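Local atomic coordinates of phosphoenolpyruvate-protein phosphotransferase (Acinetobacter sp., PDB entry 3CI6), a protein that probably transfers the phosphoryl group of phosphoenolpyruvate to a histidine of its partner protein in the phosphotransferase system, and is represented here by its GAF domain. Residues 47-52 / 58-63; 122-127 / 160-165. All coordinates share one frame; numbering follows the deposited sequence.

Interaction 1 pairs the two strands of the hairpin 44-51/56-63, and interaction 2 lays helix 144-167 against strand 116-124. Both segments of 47-52/58-63 precede 122-127/160-165 in the sequence, and the two centres lie about 13 Å apart. Both contacts reach the same antiparallel sheet, in which strand 127-136 runs between strands 44-51 and 116-124: interaction 1 lies within it, interaction 2 packs the helix on it. L49 CD2 packs on I161 CD1 at 3.5 Å. A salt bridge of 2.6 Å connects E52 OE2 to K127 NZ. Together they supply five of the six residues seen around the bound P4G, L25 of helix 25-40 being the sixth.

Interaction 1: residues 47-52 / 58-63; sequences IYLLDE and LLMASK. With P4G (1-ethoxy-2-(2-ethoxyethoxy)ethane), chain F.
Y48 and L59 pack tightly on one face of the hairpin: L59 CD1 sits over the tyrosine ring, 4.0 Å from the Y48 ring centroid and 20° off the ring normal, a CH-pi contact displaced toward the rim. L59 CB meets Y48 CE2 at 3.7 Å. The Y48 torsion sets CG opposite the carbonyl carbon (chi1 -64°), which lets the ring reach across L59 so that CD1 lies over one face. The other face carries I47, A61, L49 and L58, with I47 CG2 touching A61 CB at 3.7 Å. Four backbone hydrogen bonds hold the strands: M60 N to I47 O (2.9 Å, 171°), I47 N to A61 O, and both bonds of the L49/L58 pair. Selenomethionine M60, the extra residue of a bulge, is partly exposed and crosses L49 at about a right angle, CG to CG; E52 is exposed and leaves 58-63 untouched. Buried D51 OD2 hydrogen-bonds N54 ND2 and forms a salt bridge with R56 NE at the start of strand 56-63. L49, D51 and L58 meet P4G, with D51 OD2 3.5 Å from P4G O2 and L58 CD2 3.6 Å from P4G C3. A one-residue register shift between I47 and Y48 marks a classic beta bulge, M60 and A61 opposite I47, interrupting this antiparallel hairpin of the GAF-domain sheet.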
ATOM      1  N   ILE B  47     -15.618   3.539  -1.467  0.70  6.21           N
ATOM      2  CA  ILE B  47     -14.996   2.599  -0.552  0.70  6.71           C
ATOM      3  C   ILE B  47     -15.934   2.322   0.607  0.70  6.11           C
ATOM      4  O   ILE B  47     -16.546   3.233   1.191  0.70  5.83           O
ATOM      5  CB  ILE B  47     -13.621   3.078  -0.066  0.70  7.26           C
ATOM      6  CG1 ILE B  47     -12.935   2.011   0.789  0.70  9.62           C
ATOM      7  CG2 ILE B  47     -13.734   4.408   0.653  0.70  9.49           C
ATOM      8  CD1 ILE B  47     -12.744   0.749   0.120  0.70 13.30           C
ATOM      9  N   TYR B  48     -16.131   1.035   0.841  1.00  5.62           N
ATOM     10  CA  TYR B  48     -16.956   0.537   1.932  1.00  5.47           C
ATOM     11  C   TYR B  48     -16.023  -0.095   2.936  1.00  6.63           C
ATOM     12  O   TYR B  48     -15.231  -1.006   2.606  1.00  7.57           O
ATOM     13  CB  TYR B  48     -17.965  -0.527   1.391  1.00  7.35           C
ATOM     14  CG  TYR B  48     -18.963   0.002   0.427  1.00  8.37           C
ATOM     15  CD1 TYR B  48     -18.629   0.084  -0.907  1.00  9.53           C
ATOM     16  CD2 TYR B  48     -20.239   0.427   0.813  1.00 11.38           C
ATOM     17  CE1 TYR B  48     -19.503   0.586  -1.849  1.00 11.24           C
ATOM     18  CE2 TYR B  48     -21.100   0.933  -0.138  1.00 11.52           C
ATOM     19  CZ  TYR B  48     -20.714   1.002  -1.455  1.00 12.09           C
ATOM     20  OH  TYR B  48     -21.550   1.522  -2.470  1.00 15.42           O
ATOM     21  N   LEU B  49     -16.115   0.298   4.195  1.00  5.30           N
ATOM     22  CA  LEU B  49     -15.263  -0.291   5.219  1.00  5.67           C
ATOM     23  C   LEU B  49     -16.052  -1.240   6.091  1.00  6.57           C
ATOM     24  O   LEU B  49     -17.235  -1.001   6.405  1.00  6.23           O
ATOM     25  CB  LEU B  49     -14.612   0.774   6.113  1.00  6.75           C
ATOM     26  CG  LEU B  49     -13.603   1.676   5.406  1.00  9.35           C
ATOM     27  CD1 LEU B  49     -12.888   2.483   6.496  1.00 11.71           C
ATOM     28  CD2 LEU B  49     -12.645   0.853   4.534  1.00 11.89           C
ATOM     29  N   LEU B  50     -15.452  -2.354   6.455  0.60  7.42           N
ATOM     30  CA  LEU B  50     -16.106  -3.293   7.348  0.60  8.72           C
ATOM     31  C   LEU B  50     -16.146  -2.696   8.763  0.60  8.05           C
ATOM     32  O   LEU B  50     -15.101  -2.444   9.353  0.60  8.96           O
ATOM     33  CB  LEU B  50     -15.377  -4.650   7.280  0.60  8.49           C
ATOM     34  CG  LEU B  50     -16.206  -5.901   7.600  0.60  8.91           C
ATOM     35  CD1 LEU B  50     -15.421  -7.192   7.325  0.60 13.27           C
ATOM     36  CD2 LEU B  50     -16.686  -5.801   9.048  0.60 10.31           C
ATOM     37  N   ASP B  51     -17.364  -2.521   9.311  1.00  8.82           N
ATOM     38  CA  ASP B  51     -17.685  -1.955  10.598  1.00 10.19           C
ATOM     39  C   ASP B  51     -17.963  -3.172  11.461  1.00 12.59           C
ATOM     40  O   ASP B  51     -19.055  -3.742  11.434  1.00 12.82           O
ATOM     41  CB  ASP B  51     -18.906  -1.054  10.453  1.00 10.60           C
ATOM     42  CG  ASP B  51     -19.374  -0.505  11.770  1.00 12.30           C
ATOM     43  OD1 ASP B  51     -18.772  -0.885  12.814  1.00 14.02           O
ATOM     44  OD2 ASP B  51     -20.280   0.337  11.725  1.00 14.37           O
ATOM     45  N   GLU B  52     -16.986  -3.608  12.233  0.60 13.70           N
ATOM     46  CA  GLU B  52     -17.166  -4.862  12.938  0.60 14.29           C
ATOM     47  C   GLU B  52     -18.114  -4.709  14.133  0.60 13.02           C
ATOM     48  O   GLU B  52     -18.730  -5.677  14.542  0.60 14.13           O
ATOM     49  CB  GLU B  52     -15.822  -5.427  13.374  0.60 15.24           C
ATOM     50  CG  GLU B  52     -15.763  -6.931  13.331  0.60 16.86           C
ATOM     51  CD  GLU B  52     -14.348  -7.449  13.157  0.60 17.40           C
ATOM     52  OE1 GLU B  52     -13.395  -6.735  13.561  0.60 20.90           O
ATOM     53  OE2 GLU B  52     -14.207  -8.561  12.613  0.60 21.63           O
ATOM     54  N   LEU B  58     -19.864  -0.201   5.639  1.00  5.21           N
ATOM     55  CA  LEU B  58     -20.401   1.154   5.598  1.00  5.48           C
ATOM     56  C   LEU B  58     -19.716   1.954   4.511  1.00  5.58           C
ATOM     57  O   LEU B  58     -18.496   1.952   4.413  1.00  5.24           O
ATOM     58  CB  LEU B  58     -20.201   1.859   6.946  1.00  5.18           C
ATOM     59  CG  LEU B  58     -20.795   3.253   7.131  1.00  4.80           C
ATOM     60  CD1 LEU B  58     -22.342   3.218   7.029  1.00  6.92           C
ATOM     61  CD2 LEU B  58     -20.307   3.832   8.457  1.00  7.07           C
ATOM     62  N   LEU B  59     -20.507   2.677   3.703  1.00  5.54           N
ATOM     63  CA  LEU B  59     -19.943   3.551   2.685  1.00  5.38           C
ATOM     64  C   LEU B  59     -19.230   4.697   3.378  1.00  5.95           C
ATOM     65  O   LEU B  59     -19.852   5.423   4.163  1.00  5.61           O
ATOM     66  CB  LEU B  59     -21.069   4.096   1.809  1.00  5.14           C
ATOM     67  CG  LEU B  59     -20.642   5.075   0.740  1.00  5.56           C
ATOM     68  CD1 LEU B  59     -19.686   4.497  -0.294  1.00  6.33           C
ATOM     69  CD2 LEU B  59     -21.907   5.613   0.052  1.00  7.63           C
HETATM   70  N   MSE B  60     -17.928   4.811   3.170  1.00  5.80           N
HETATM   71  CA  MSE B  60     -17.113   5.853   3.847  1.00  6.80           C
HETATM   72  C   MSE B  60     -16.565   6.978   3.004  1.00  6.67           C
HETATM   73  O   MSE B  60     -16.178   8.046   3.535  1.00  7.24           O
HETATM   74  CB  MSE B  60     -15.950   5.194   4.598  1.00  9.54           C
HETATM   75  CG  MSE B  60     -16.373   4.189   5.598  1.00 12.79           C
HETATM   76 SE   MSE B  60     -16.936   5.058   7.187  0.80 23.82          SE
HETATM   77  CE  MSE B  60     -15.203   5.776   7.824  1.00 17.22           C
ATOM     78  N   ALA B  61     -16.564   6.766   1.692  1.00  6.43           N
ATOM     79  CA  ALA B  61     -16.154   7.816   0.766  1.00  6.52           C
ATOM     80  C   ALA B  61     -16.605   7.449  -0.633  1.00  5.57           C
ATOM     81  O   ALA B  61     -16.693   6.258  -0.960  1.00  6.34           O
ATOM     82  CB  ALA B  61     -14.658   8.001   0.806  1.00  7.81           C
ATOM     83  N   SER B  62     -16.878   8.447  -1.452  1.00  6.33           N
ATOM     84  CA  SER B  62     -17.258   8.201  -2.835  1.00  6.00           C
ATOM     85  C   SER B  62     -17.032   9.400  -3.713  1.00  6.07           C
ATOM     86  O   SER B  62     -17.304  10.543  -3.326  1.00  8.18           O
ATOM     87  CB  SER B  62     -18.727   7.821  -2.952  1.00  6.14           C
ATOM     88  OG  SER B  62     -19.061   7.454  -4.294  1.00  6.61           O
ATOM     89  N   LYS B  63     -16.543   9.121  -4.920  1.00  6.13           N
ATOM     90  CA  LYS B  63     -16.653  10.067  -6.038  1.00  6.74           C
ATOM     91  C   LYS B  63     -17.757   9.523  -6.936  1.00  6.28           C
ATOM     92  O   LYS B  63     -17.617   8.413  -7.425  1.00  7.67           O
ATOM     93  CB  LYS B  63     -15.325  10.236  -6.790  1.00  8.36           C
ATOM     94  CG  LYS B  63     -15.377  11.198  -7.997  1.00  9.78           C
ATOM     95  CD  LYS B  63     -16.168  10.626  -9.187  1.00 14.18           C
ATOM     96  CE  LYS B  63     -15.783  11.252 -10.539  1.00 16.12           C
ATOM     97  NZ  LYS B  63     -16.637  10.706 -11.665  1.00 18.15           N
TER
HETATM   98  C8  P4G F 169     -12.609   3.376  13.642  1.00 26.71           C
HETATM   99  C7  P4G F 169     -11.807   3.525  12.362  1.00 29.17           C
HETATM  100  O4  P4G F 169     -12.133   2.461  11.487  1.00 31.73           O
HETATM  101  C6  P4G F 169     -13.479   2.589  11.115  1.00 27.89           C
HETATM  102  C5  P4G F 169     -14.047   1.653  10.086  1.00 30.10           C
HETATM  103  O3  P4G F 169     -15.503   1.661   9.953  1.00 32.78           O
HETATM  104  C4  P4G F 169     -16.149   2.665  10.676  1.00 29.84           C
HETATM  105  C3  P4G F 169     -17.591   2.502  10.406  1.00 33.03           C
HETATM  106  O2  P4G F 169     -18.284   3.203  11.425  1.00 36.94           O
HETATM  107  C2  P4G F 169     -18.106   4.598  11.288  1.00 36.36           C
HETATM  108  C1  P4G F 169     -18.259   5.148  12.703  1.00 37.92           C

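Interaction 2: residues 122-127 / 160-165; sequences VMYRRK and VIAHAH. With P4G (1-ethoxy-2-(2-ethoxyethoxy)ethane), chain F.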
ATOM      1  N   VAL B 122      -9.954  -5.015   0.319  1.00  5.02           N
ATOM      2  CA  VAL B 122      -8.920  -4.337   1.122  1.00  4.75           C
ATOM      3  C   VAL B 122      -8.631  -5.338   2.232  1.00  5.69           C
ATOM      4  O   VAL B 122      -9.504  -5.618   3.063  1.00  6.47           O
ATOM      5  CB  VAL B 122      -9.404  -2.974   1.658  1.00  4.64           C
ATOM      6  CG1 VAL B 122      -8.251  -2.332   2.388  1.00  5.48           C
ATOM      7  CG2 VAL B 122      -9.918  -2.077   0.533  1.00  4.77           C
HETATM    8  N   MSE B 123      -7.424  -5.906   2.186  0.50  4.91           N
HETATM    9  CA  MSE B 123      -6.986  -6.991   3.077  0.50  4.60           C
HETATM   10  C   MSE B 123      -5.782  -6.571   3.919  0.50  5.04           C
HETATM   11  O   MSE B 123      -4.811  -6.077   3.368  0.50  5.36           O
HETATM   12  CB  MSE B 123      -6.551  -8.191   2.247  0.50  5.25           C
HETATM   13  CG  MSE B 123      -7.581  -8.727   1.267  0.50  6.55           C
HETATM   14 SE   MSE B 123      -9.197  -9.451   2.059  0.50 13.10          SE
HETATM   15  CE  MSE B 123      -8.276 -10.816   3.156  0.50  9.89           C
ATOM     16  N   TYR B 124      -5.843  -6.805   5.228  1.00  5.69           N
ATOM     17  CA  TYR B 124      -4.723  -6.575   6.124  1.00  5.31           C
ATOM     18  C   TYR B 124      -4.542  -7.795   7.004  1.00  5.60           C
ATOM     19  O   TYR B 124      -5.450  -8.210   7.668  1.00  5.25           O
ATOM     20  CB  TYR B 124      -4.960  -5.376   7.035  1.00  5.48           C
ATOM     21  CG  TYR B 124      -3.794  -5.041   7.882  1.00  4.72           C
ATOM     22  CD1 TYR B 124      -2.728  -4.286   7.387  1.00  7.03           C
ATOM     23  CD2 TYR B 124      -3.729  -5.482   9.200  1.00  4.99           C
ATOM     24  CE1 TYR B 124      -1.648  -3.992   8.178  1.00  6.73           C
ATOM     25  CE2 TYR B 124      -2.631  -5.189   9.981  1.00  6.02           C
ATOM     26  CZ  TYR B 124      -1.622  -4.429   9.475  1.00  5.35           C
ATOM     27  OH  TYR B 124      -0.554  -4.150  10.307  1.00  7.25           O
ATOM     28  N   ARG B 125      -3.347  -8.365   7.002  1.00  5.62           N
ATOM     29  CA  ARG B 125      -3.061  -9.506   7.848  1.00  6.44           C
ATOM     30  C   ARG B 125      -4.134 -10.580   7.747  1.00  5.42           C
ATOM     31  O   ARG B 125      -4.636 -11.098   8.777  1.00  7.01           O
ATOM     32  CB  ARG B 125      -2.917  -9.069   9.293  1.00  7.19           C
ATOM     33  CG  ARG B 125      -2.253 -10.152  10.108  1.00 13.62           C
ATOM     34  CD  ARG B 125      -1.154  -9.714  11.042  1.00 16.27           C
ATOM     35  NE  ARG B 125      -0.276  -8.687  10.493  1.00 17.23           N
ATOM     36  CZ  ARG B 125       0.327  -7.766  11.250  1.00 14.14           C
ATOM     37  NH1 ARG B 125       0.166  -7.784  12.583  1.00 13.91           N
ATOM     38  NH2 ARG B 125       1.102  -6.832  10.679  1.00 13.10           N
ATOM     39  N   ARG B 126      -4.479 -10.906   6.495  1.00  4.54           N
ATOM     40  CA  ARG B 126      -5.485 -11.912   6.162  1.00  5.72           C
ATOM     41  C   ARG B 126      -6.926 -11.550   6.517  1.00  5.39           C
ATOM     42  O   ARG B 126      -7.811 -12.379   6.310  1.00  7.43           O
ATOM     43  CB  ARG B 126      -5.144 -13.282   6.749  1.00  5.22           C
ATOM     44  CG  ARG B 126      -3.754 -13.799   6.316  1.00  5.75           C
ATOM     45  CD  ARG B 126      -3.452 -15.132   6.900  1.00  5.36           C
ATOM     46  NE  ARG B 126      -2.218 -15.687   6.317  1.00  2.78           N
ATOM     47  CZ  ARG B 126      -1.793 -16.913   6.557  1.00  2.37           C
ATOM     48  NH1 ARG B 126      -2.439 -17.694   7.389  1.00  2.93           N
ATOM     49  NH2 ARG B 126      -0.714 -17.346   5.955  1.00  3.02           N
ATOM     50  N   LYS B 127      -7.175 -10.348   7.034  1.00  6.09           N
ATOM     51  CA  LYS B 127      -8.522  -9.921   7.408  1.00  6.69           C
ATOM     52  C   LYS B 127      -9.068  -8.896   6.408  1.00  6.60           C
ATOM     53  O   LYS B 127      -8.354  -8.013   5.959  1.00  6.39           O
ATOM     54  CB  LYS B 127      -8.497  -9.283   8.798  1.00  6.62           C
ATOM     55  CG  LYS B 127      -9.822  -8.833   9.371  1.00 10.20           C
ATOM     56  CD  LYS B 127      -9.616  -8.334  10.806  1.00 11.93           C
ATOM     57  CE  LYS B 127     -10.892  -7.802  11.402  1.00 16.14           C
ATOM     58  NZ  LYS B 127     -12.004  -8.753  11.235  1.00 20.26           N
ATOM     59  N   VAL B 160      -3.491   1.843   6.800  1.00  5.62           N
ATOM     60  CA  VAL B 160      -4.107   3.061   7.314  1.00  5.67           C
ATOM     61  C   VAL B 160      -5.388   2.679   8.082  1.00  5.93           C
ATOM     62  O   VAL B 160      -5.653   3.188   9.177  1.00  5.88           O
ATOM     63  CB  VAL B 160      -4.447   4.022   6.174  1.00  5.67           C
ATOM     64  CG1 VAL B 160      -5.112   5.250   6.742  1.00  6.02           C
ATOM     65  CG2 VAL B 160      -3.179   4.463   5.395  1.00  7.96           C
ATOM     66  N   ILE B 161      -6.196   1.796   7.498  1.00  5.33           N
ATOM     67  CA  ILE B 161      -7.437   1.361   8.133  1.00  5.70           C
ATOM     68  C   ILE B 161      -7.158   0.559   9.397  1.00  5.41           C
ATOM     69  O   ILE B 161      -7.721   0.819  10.475  1.00  4.75           O
ATOM     70  CB  ILE B 161      -8.288   0.570   7.153  1.00  5.58           C
ATOM     71  CG1 ILE B 161      -8.746   1.447   5.990  1.00  7.51           C
ATOM     72  CG2 ILE B 161      -9.518  -0.026   7.851  1.00  4.39           C
ATOM     73  CD1 ILE B 161      -9.158   0.615   4.734  1.00  7.43           C
ATOM     74  N   ALA B 162      -6.261  -0.428   9.291  1.00  5.14           N
ATOM     75  CA  ALA B 162      -5.875  -1.197  10.488  1.00  5.39           C
ATOM     76  C   ALA B 162      -5.369  -0.286  11.638  1.00  4.24           C
ATOM     77  O   ALA B 162      -5.759  -0.426  12.797  1.00  5.40           O
ATOM     78  CB  ALA B 162      -4.800  -2.236  10.128  1.00  6.61           C
ATOM     79  N   HIS B 163      -4.538   0.683  11.302  1.00  5.32           N
ATOM     80  CA  HIS B 163      -4.027   1.614  12.284  1.00  4.84           C
ATOM     81  C   HIS B 163      -5.184   2.402  12.927  1.00  4.59           C
ATOM     82  O   HIS B 163      -5.216   2.546  14.143  1.00  4.59           O
ATOM     83  CB  HIS B 163      -3.007   2.537  11.624  1.00  5.28           C
ATOM     84  CG  HIS B 163      -2.463   3.559  12.567  1.00  5.25           C
ATOM     85  ND1 HIS B 163      -2.790   4.892  12.475  1.00  7.91           N
ATOM     86  CD2 HIS B 163      -1.645   3.442  13.646  1.00  9.38           C
ATOM     87  CE1 HIS B 163      -2.200   5.549  13.463  1.00  9.83           C
ATOM     88  NE2 HIS B 163      -1.481   4.701  14.167  1.00  8.77           N
ATOM     89  N   ALA B 164      -6.115   2.838  12.103  1.00  5.20           N
ATOM     90  CA  ALA B 164      -7.261   3.624  12.575  1.00  5.43           C
ATOM     91  C   ALA B 164      -8.063   2.847  13.573  1.00  4.57           C
ATOM     92  O   ALA B 164      -8.492   3.377  14.610  1.00  7.14           O
ATOM     93  CB  ALA B 164      -8.144   4.042  11.362  1.00  5.80           C
ATOM     94  N   HIS B 165      -8.285   1.571  13.280  1.00  5.22           N
ATOM     95  CA  HIS B 165      -8.957   0.699  14.222  1.00  6.09           C
ATOM     96  C   HIS B 165      -8.167   0.603  15.533  1.00  6.98           C
ATOM     97  O   HIS B 165      -8.756   0.664  16.646  1.00  7.55           O
ATOM     98  CB  HIS B 165      -9.135  -0.726  13.695  1.00  7.69           C
ATOM     99  CG  HIS B 165     -10.223  -0.896  12.682  1.00  9.10           C
ATOM    100  ND1 HIS B 165     -11.548  -1.039  13.049  1.00 12.40           N
ATOM    101  CD2 HIS B 165     -10.186  -1.048  11.333  1.00  9.78           C
ATOM    102  CE1 HIS B 165     -12.279  -1.239  11.962  1.00 12.05           C
ATOM    103  NE2 HIS B 165     -11.484  -1.222  10.902  1.00 10.11           N
TER
HETATM  104  C8  P4G F 169     -12.609   3.376  13.642  1.00 26.71           C
HETATM  105  C7  P4G F 169     -11.807   3.525  12.362  1.00 29.17           C
HETATM  106  O4  P4G F 169     -12.133   2.461  11.487  1.00 31.73           O
HETATM  107  C6  P4G F 169     -13.479   2.589  11.115  1.00 27.89           C
HETATM  108  C5  P4G F 169     -14.047   1.653  10.086  1.00 30.10           C
HETATM  109  O3  P4G F 169     -15.503   1.661   9.953  1.00 32.78           O
HETATM  110  C4  P4G F 169     -16.149   2.665  10.676  1.00 29.84           C
HETATM  111  C3  P4G F 169     -17.591   2.502  10.406  1.00 33.03           C
HETATM  112  O2  P4G F 169     -18.284   3.203  11.425  1.00 36.94           O
HETATM  113  C2  P4G F 169     -18.106   4.598  11.288  1.00 36.36           C
HETATM  114  C1  P4G F 169     -18.259   5.148  12.703  1.00 37.92           C
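Strand 122-124 runs into a type I' turn from Y124 to K127, closed by Y124 N to K127 O (2.9 Å) and K127 N to Y124 O, and helix 160-165 passes beside it with Y124 and A162 nearest, their CA atoms 7.0 Å apart. No hydrogen bond crosses between the segments; side chains alone make the contact. A162 CB stands over the centre of the Y124 ring, 3.6 Å from its centroid and 12° off the normal, which makes this a CH-pi contact on the face rather than at the edge. The first torsion of Y124 (chi1 -175°) places the ring away from the backbone N, and its turn about CB-CG (chi2 82°) presents that face to the helix. Farther back, V122 CG1 meets I161 CD1 at 3.9 Å, the two side chains crossing at about a right angle, and M129 of the adjacent strand packs beside both. V122, Y124, I161 and A162 are all buried. The second subunit adds to the site: its H163 makes an edge-to-face contact with Y124, and its S21 O accepts a hydrogen bond from R126 NE. The helix goes on to supply A164 and H165 to the ligand pocket: P4G O4 lies over the centre of the H165 ring, 3.7 Å from H165 CE1, while A164 CB approaches P4G C7 at 3.8 Å. The contact thus joins the C-terminal helix of the GAF domain to a two-residue beta hairpin with a type I' turn, beside the subunit interface.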